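Local coordinates for protein ArsC family reductase (Pseudomonas aeruginosa, PDB 1RW1) that is of unconfirmed function but probably acts as a glutathione-dependent thiol reductase built on the thioredoxin fold of the ArsC family, at residues 44-49 with 77-82; 53-56 with 61-64. All blocks are in the same frame, centred on the assembly; numbering follows the deposited sequence.

In the fold
Both contacts belong to the helical part of the chain that intervenes between strand 27-31 and strand 93-95 of the four-stranded mixed sheet, an elaboration of the thioredoxin fold as in other ArsC relatives. Contact 1 joins helix 39-49 to helix 75-84; contact 2 lies between these in sequence, bringing the exit of helix 51-54 against helix 60-63. Their centres are about 11 Å apart. The two adjoin: M82 CG of contact 1 lies 3.6 Å from L55 CD1 of contact 2, and M82 SE lies 3.7 Å from V54 CG1. M82 thus belongs to contact 1 and also packs on the exit of helix 51-54, so the two contacts share neighbouring apolar side chains.

Contact 1: 44-49 with 77-82; sequences RWCAEH and KAIELM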
loop_
_atom_site.group_PDB
_atom_site.type_symbol
_atom_site.label_atom_id
_atom_site.label_comp_id
_atom_site.label_asym_id
_atom_site.label_seq_id
_atom_site.Cartn_x
_atom_site.Cartn_y
_atom_site.Cartn_z
ATOM N N ARG A 44 7.408 5.135 7.103
ATOM C CA ARG A 44 7.944 5.812 5.933
ATOM C C ARG A 44 6.839 6.187 4.942
ATOM O O ARG A 44 6.822 7.300 4.404
ATOM C CB ARG A 44 8.972 4.918 5.251
ATOM C CG ARG A 44 10.378 5.066 5.706
ATOM C CD ARG A 44 11.325 4.447 4.714
ATOM N NE ARG A 44 11.193 2.998 4.672
ATOM C CZ ARG A 44 10.688 2.315 3.652
ATOM N NH1 ARG A 44 10.263 2.933 2.557
ATOM N NH2 ARG A 44 10.601 1.007 3.737
ATOM N N TRP A 45 5.923 5.255 4.682
ATOM C CA TRP A 45 4.873 5.533 3.716
ATOM C C TRP A 45 3.965 6.647 4.218
ATOM O O TRP A 45 3.575 7.544 3.464
ATOM C CB TRP A 45 4.068 4.266 3.459
ATOM C CG TRP A 45 4.847 3.138 2.863
ATOM C CD1 TRP A 45 6.056 3.187 2.232
ATOM C CD2 TRP A 45 4.451 1.767 2.867
ATOM N NE1 TRP A 45 6.422 1.922 1.824
ATOM C CE2 TRP A 45 5.444 1.034 2.193
ATOM C CE3 TRP A 45 3.317 1.088 3.339
ATOM C CZ2 TRP A 45 5.344 -0.346 2.010
ATOM C CZ3 TRP A 45 3.224 -0.266 3.154
ATOM C CH2 TRP A 45 4.228 -0.972 2.488
ATOM N N CYS A 46 3.617 6.597 5.500
ATOM C CA CYS A 46 2.761 7.640 6.053
ATOM C C CYS A 46 3.469 9.001 6.086
ATOM O O CYS A 46 2.833 10.024 5.873
ATOM C CB CYS A 46 2.290 7.286 7.461
ATOM S SG CYS A 46 1.050 5.970 7.525
ATOM N N ALA A 47 4.771 9.019 6.341
ATOM C CA ALA A 47 5.507 10.274 6.323
ATOM C C ALA A 47 5.431 10.940 4.957
ATOM O O ALA A 47 5.364 12.170 4.860
ATOM C CB ALA A 47 6.954 10.015 6.709
ATOM N N GLU A 48 5.474 10.141 3.899
ATOM C CA GLU A 48 5.522 10.647 2.548
ATOM C C GLU A 48 4.148 11.005 1.988
ATOM O O GLU A 48 4.048 11.916 1.168
ATOM C CB GLU A 48 6.200 9.599 1.657
ATOM C CG GLU A 48 6.306 9.985 0.190
ATOM C CD GLU A 48 6.894 8.902 -0.672
ATOM O OE1 GLU A 48 7.196 7.816 -0.127
ATOM O OE2 GLU A 48 7.036 9.130 -1.880
ATOM N N HIS A 49 3.106 10.286 2.410
ATOM C CA HIS A 49 1.801 10.360 1.765
ATOM C C HIS A 49 0.645 10.730 2.664
ATOM O O HIS A 49 -0.399 11.157 2.175
ATOM C CB HIS A 49 1.440 9.017 1.119
ATOM C CG HIS A 49 2.311 8.664 -0.026
ATOM N ND1 HIS A 49 2.146 9.203 -1.280
ATOM C CD2 HIS A 49 3.336 7.791 -0.106
ATOM C CE1 HIS A 49 3.067 8.694 -2.079
ATOM N NE2 HIS A 49 3.792 7.828 -1.395
ATOM N N LYS A 77 -1.786 6.061 15.469
ATOM C CA LYS A 77 -2.867 5.112 15.629
ATOM C C LYS A 77 -3.149 4.332 14.340
ATOM O O LYS A 77 -3.411 3.124 14.372
ATOM C CB LYS A 77 -4.136 5.821 16.111
ATOM C CG LYS A 77 -4.037 6.392 17.513
ATOM C CD LYS A 77 -5.302 7.139 17.889
ATOM C CE LYS A 77 -5.251 7.697 19.308
ATOM N NZ LYS A 77 -6.455 8.521 19.617
ATOM N N ALA A 78 -3.104 5.019 13.212
ATOM C CA ALA A 78 -3.324 4.376 11.926
ATOM C C ALA A 78 -2.266 3.309 11.666
ATOM O O ALA A 78 -2.567 2.228 11.150
ATOM C CB ALA A 78 -3.319 5.426 10.809
ATOM N N ILE A 79 -1.023 3.612 12.006
ATOM C CA ILE A 79 0.046 2.654 11.808
ATOM C C ILE A 79 -0.211 1.387 12.628
ATOM O O ILE A 79 -0.023 0.269 12.133
ATOM C CB ILE A 79 1.409 3.312 12.130
ATOM C CG1 ILE A 79 1.784 4.301 11.023
ATOM C CG2 ILE A 79 2.487 2.246 12.324
ATOM C CD1 ILE A 79 2.977 5.166 11.356
ATOM N N GLU A 80 -0.653 1.527 13.875
ATOM C CA GLU A 80 -0.934 0.331 14.661
ATOM C C GLU A 80 -2.031 -0.518 14.045
ATOM O O GLU A 80 -1.952 -1.744 14.085
ATOM C CB GLU A 80 -1.278 0.676 16.118
ATOM C CG GLU A 80 -0.112 1.312 16.872
ATOM C CD GLU A 80 1.165 0.485 16.793
ATOM O OE1 GLU A 80 1.176 -0.660 17.266
ATOM O OE2 GLU A 80 2.150 0.968 16.212
ATOM N N LEU A 81 -3.057 0.108 13.495
ATOM C CA LEU A 81 -4.140 -0.646 12.858
ATOM C C LEU A 81 -3.621 -1.444 11.659
ATOM O O LEU A 81 -3.938 -2.623 11.488
ATOM C CB LEU A 81 -5.253 0.289 12.402
ATOM C CG LEU A 81 -6.051 1.002 13.485
ATOM C CD1 LEU A 81 -7.060 1.951 12.842
ATOM C CD2 LEU A 81 -6.749 0.024 14.406
HETATM N N MSE A 82 -2.844 -0.782 10.812
HETATM C CA MSE A 82 -2.309 -1.434 9.610
HETATM C C MSE A 82 -1.286 -2.514 9.907
HETATM O O MSE A 82 -1.184 -3.494 9.168
HETATM C CB MSE A 82 -1.710 -0.385 8.678
HETATM C CG MSE A 82 -2.764 0.528 8.094
HETATM SE SE MSE A 82 -2.063 1.806 6.755
HETATM C CE MSE A 82 -1.198 3.057 7.990
#
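The sulfur of C46 meets two side chains one helical turn apart on helix 75-84: SG lies 3.7 Å from the CE methyl of selenomethionine M82 and 3.9 Å from I79 CG1. These are apolar contacts, and they form a small, buried junction between helices 39-49 and 75-84 in the helical part that ArsC-family proteins add to the thioredoxin fold. Only 106 Å² is buried between the two segments. The nearest pair of backbones, C46 and I79, keeps its CA atoms 8.1 Å apart, so the side chains bridge the gap.

The sulfur leaves its helix anti to the carbonyl carbon, beside the backbone N (chi1 -72°), and points at the partner helix. I79 offers the flank of its ethyl branch through the methylene CG1. M82 approaches differently: its chain runs extended through chi2 and then bends at chi3 (-76°), which turns CE toward the sulfur. One partner is therefore a chain flank and the other a methyl end.

W51 of helix 51-54 touches C46 and A78, adding a third helix to this packing, while L42 lies against both I79 and M82. Elsewhere on helix 39-49, R44 NH1 and W45 NE1 both reach E95 OE2, a salt bridge and a hydrogen bond that tie the helix to strand 93-95 of the sheet.

At the sulfur itself the two approaches are distinct: M82 CE sits almost on the extension of the C46 CB-SG bond, whereas I79 CG1 comes from the side, nearly perpendicular to that bond.

Contact 2: 53-56 with 61-64; sequences TVLN and TFRK
The phenyl ring of F62 meets L55 CD2 obliquely, through F62 CE2 at 3.8 Å and F62 CD2 at 4.1 Å from that methyl, while the backbone oxygen of N56 approaches the base of the same side chain, 3.6 Å from F62 CB. The contact joins two short helices of the helical part of this ArsC-family fold: the chain leaving helix 51-54 packs against helix 60-63.

The L55 and F62 side chains cross at about a right angle, and of the leucine fork it is CD2 that touches the ring. F62 CG stands anti to its backbone N (chi1 -174°), carrying the ring toward the leucine. L55 is the first residue to leave helical geometry after helix 51-54.

Beside this apolar pair a water links the two backbones. It donates to N56 O at 2.8 Å and accepts from F62 N at 2.9 Å, the two bonds meeting at the water at about 112°, close to tetrahedral. The same carbonyl oxygen thus takes part in both halves of the contact. K90 NZ hydrogen-bonds to both T53 O and L55 O, and N56 makes a backbone hydrogen bond with M88; these bonds lay 53-56 alongside the residues leading into strand 93-95.

The two parts of the contact are complementary: leucine and phenylalanine supply a buried apolar meeting, while the water satisfies a peptide N-H in the first turn of helix 60-63 and couples it to a carbonyl too far away for a direct bond.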
loop_
_atom_site.group_PDB
_atom_site.type_symbol
_atom_site.label_atom_id
_atom_site.label_comp_id
_atom_site.label_asym_id
_atom_site.label_seq_id
_atom_site.Cartn_x
_atom_site.Cartn_y
_atom_site.Cartn_z
ATOM N N THR A 53 -3.991 8.584 3.190
ATOM C CA THR A 53 -3.675 8.068 1.874
ATOM C C THR A 53 -3.261 6.599 1.948
ATOM O O THR A 53 -3.655 5.797 1.122
ATOM C CB THR A 53 -2.563 8.925 1.295
ATOM O OG1 THR A 53 -2.987 10.300 1.282
ATOM C CG2 THR A 53 -2.216 8.513 -0.128
ATOM N N VAL A 54 -2.489 6.238 2.964
ATOM C CA VAL A 54 -1.972 4.880 3.083
ATOM C C VAL A 54 -3.040 3.929 3.649
ATOM O O VAL A 54 -3.084 2.761 3.274
ATOM C CB VAL A 54 -0.696 4.881 3.953
ATOM C CG1 VAL A 54 -0.109 3.492 4.100
ATOM C CG2 VAL A 54 0.337 5.811 3.364
ATOM N N LEU A 55 -3.874 4.399 4.559
ATOM C CA LEU A 55 -4.925 3.578 5.156
ATOM C C LEU A 55 -6.144 3.547 4.244
ATOM O O LEU A 55 -6.668 4.597 3.845
ATOM C CB LEU A 55 -5.321 4.172 6.512
ATOM C CG LEU A 55 -6.428 3.502 7.318
ATOM C CD1 LEU A 55 -6.007 2.130 7.765
ATOM C CD2 LEU A 55 -6.825 4.355 8.506
ATOM N N ASN A 56 -6.608 2.350 3.932
ATOM C CA ASN A 56 -7.792 2.160 3.121
ATOM C C ASN A 56 -9.061 2.252 3.962
ATOM O O ASN A 56 -9.695 1.250 4.254
ATOM C CB ASN A 56 -7.710 0.830 2.406
ATOM C CG ASN A 56 -8.831 0.659 1.402
ATOM O OD1 ASN A 56 -9.603 1.599 1.142
ATOM N ND2 ASN A 56 -8.955 -0.536 0.869
ATOM N N THR A 61 -12.244 -4.010 5.467
ATOM C CA THR A 61 -11.569 -4.345 6.710
ATOM C C THR A 61 -11.673 -3.196 7.711
ATOM O O THR A 61 -11.977 -3.396 8.902
ATOM C CB THR A 61 -10.139 -4.741 6.428
ATOM O OG1 THR A 61 -10.194 -5.848 5.516
ATOM C CG2 THR A 61 -9.447 -5.223 7.675
ATOM N N PHE A 62 -11.434 -1.986 7.240
ATOM C CA PHE A 62 -11.621 -0.835 8.119
ATOM C C PHE A 62 -13.070 -0.673 8.541
ATOM O O PHE A 62 -13.341 -0.394 9.716
ATOM C CB PHE A 62 -11.089 0.439 7.449
ATOM C CG PHE A 62 -11.125 1.648 8.353
ATOM C CD1 PHE A 62 -12.259 2.432 8.413
ATOM C CD2 PHE A 62 -10.042 1.970 9.161
ATOM C CE1 PHE A 62 -12.314 3.522 9.246
ATOM C CE2 PHE A 62 -10.109 3.049 10.021
ATOM C CZ PHE A 62 -11.240 3.827 10.057
ATOM N N ARG A 63 -14.000 -0.858 7.613
ATOM C CA ARG A 63 -15.423 -0.661 7.937
ATOM C C ARG A 63 -15.811 -1.478 9.140
ATOM O O ARG A 63 -16.643 -1.047 9.941
ATOM C CB ARG A 63 -16.366 -0.995 6.748
ATOM C CG ARG A 63 -16.423 0.066 5.612
ATOM C CD ARG A 63 -17.267 -0.305 4.328
ATOM N NE ARG A 63 -16.403 -0.439 3.149
ATOM C CZ ARG A 63 -16.488 -1.417 2.248
ATOM N NH1 ARG A 63 -17.420 -2.349 2.384
ATOM N NH2 ARG A 63 -15.657 -1.453 1.200
ATOM N N LYS A 64 -15.224 -2.664 9.251
ATOM C CA LYS A 64 -15.593 -3.632 10.288
ATOM C C LYS A 64 -15.013 -3.320 11.672
ATOM O O LYS A 64 -15.397 -3.951 12.632
ATOM C CB LYS A 64 -15.157 -5.056 9.869
ATOM C CG LYS A 64 -16.041 -5.739 8.837
ATOM C CD LYS A 64 -15.638 -7.204 8.609
ATOM C CE LYS A 64 -16.541 -7.861 7.561
ATOM N NZ LYS A 64 -15.781 -8.487 6.449
HETATM O O HOH W 1 -9.881 -1.504 4.816
#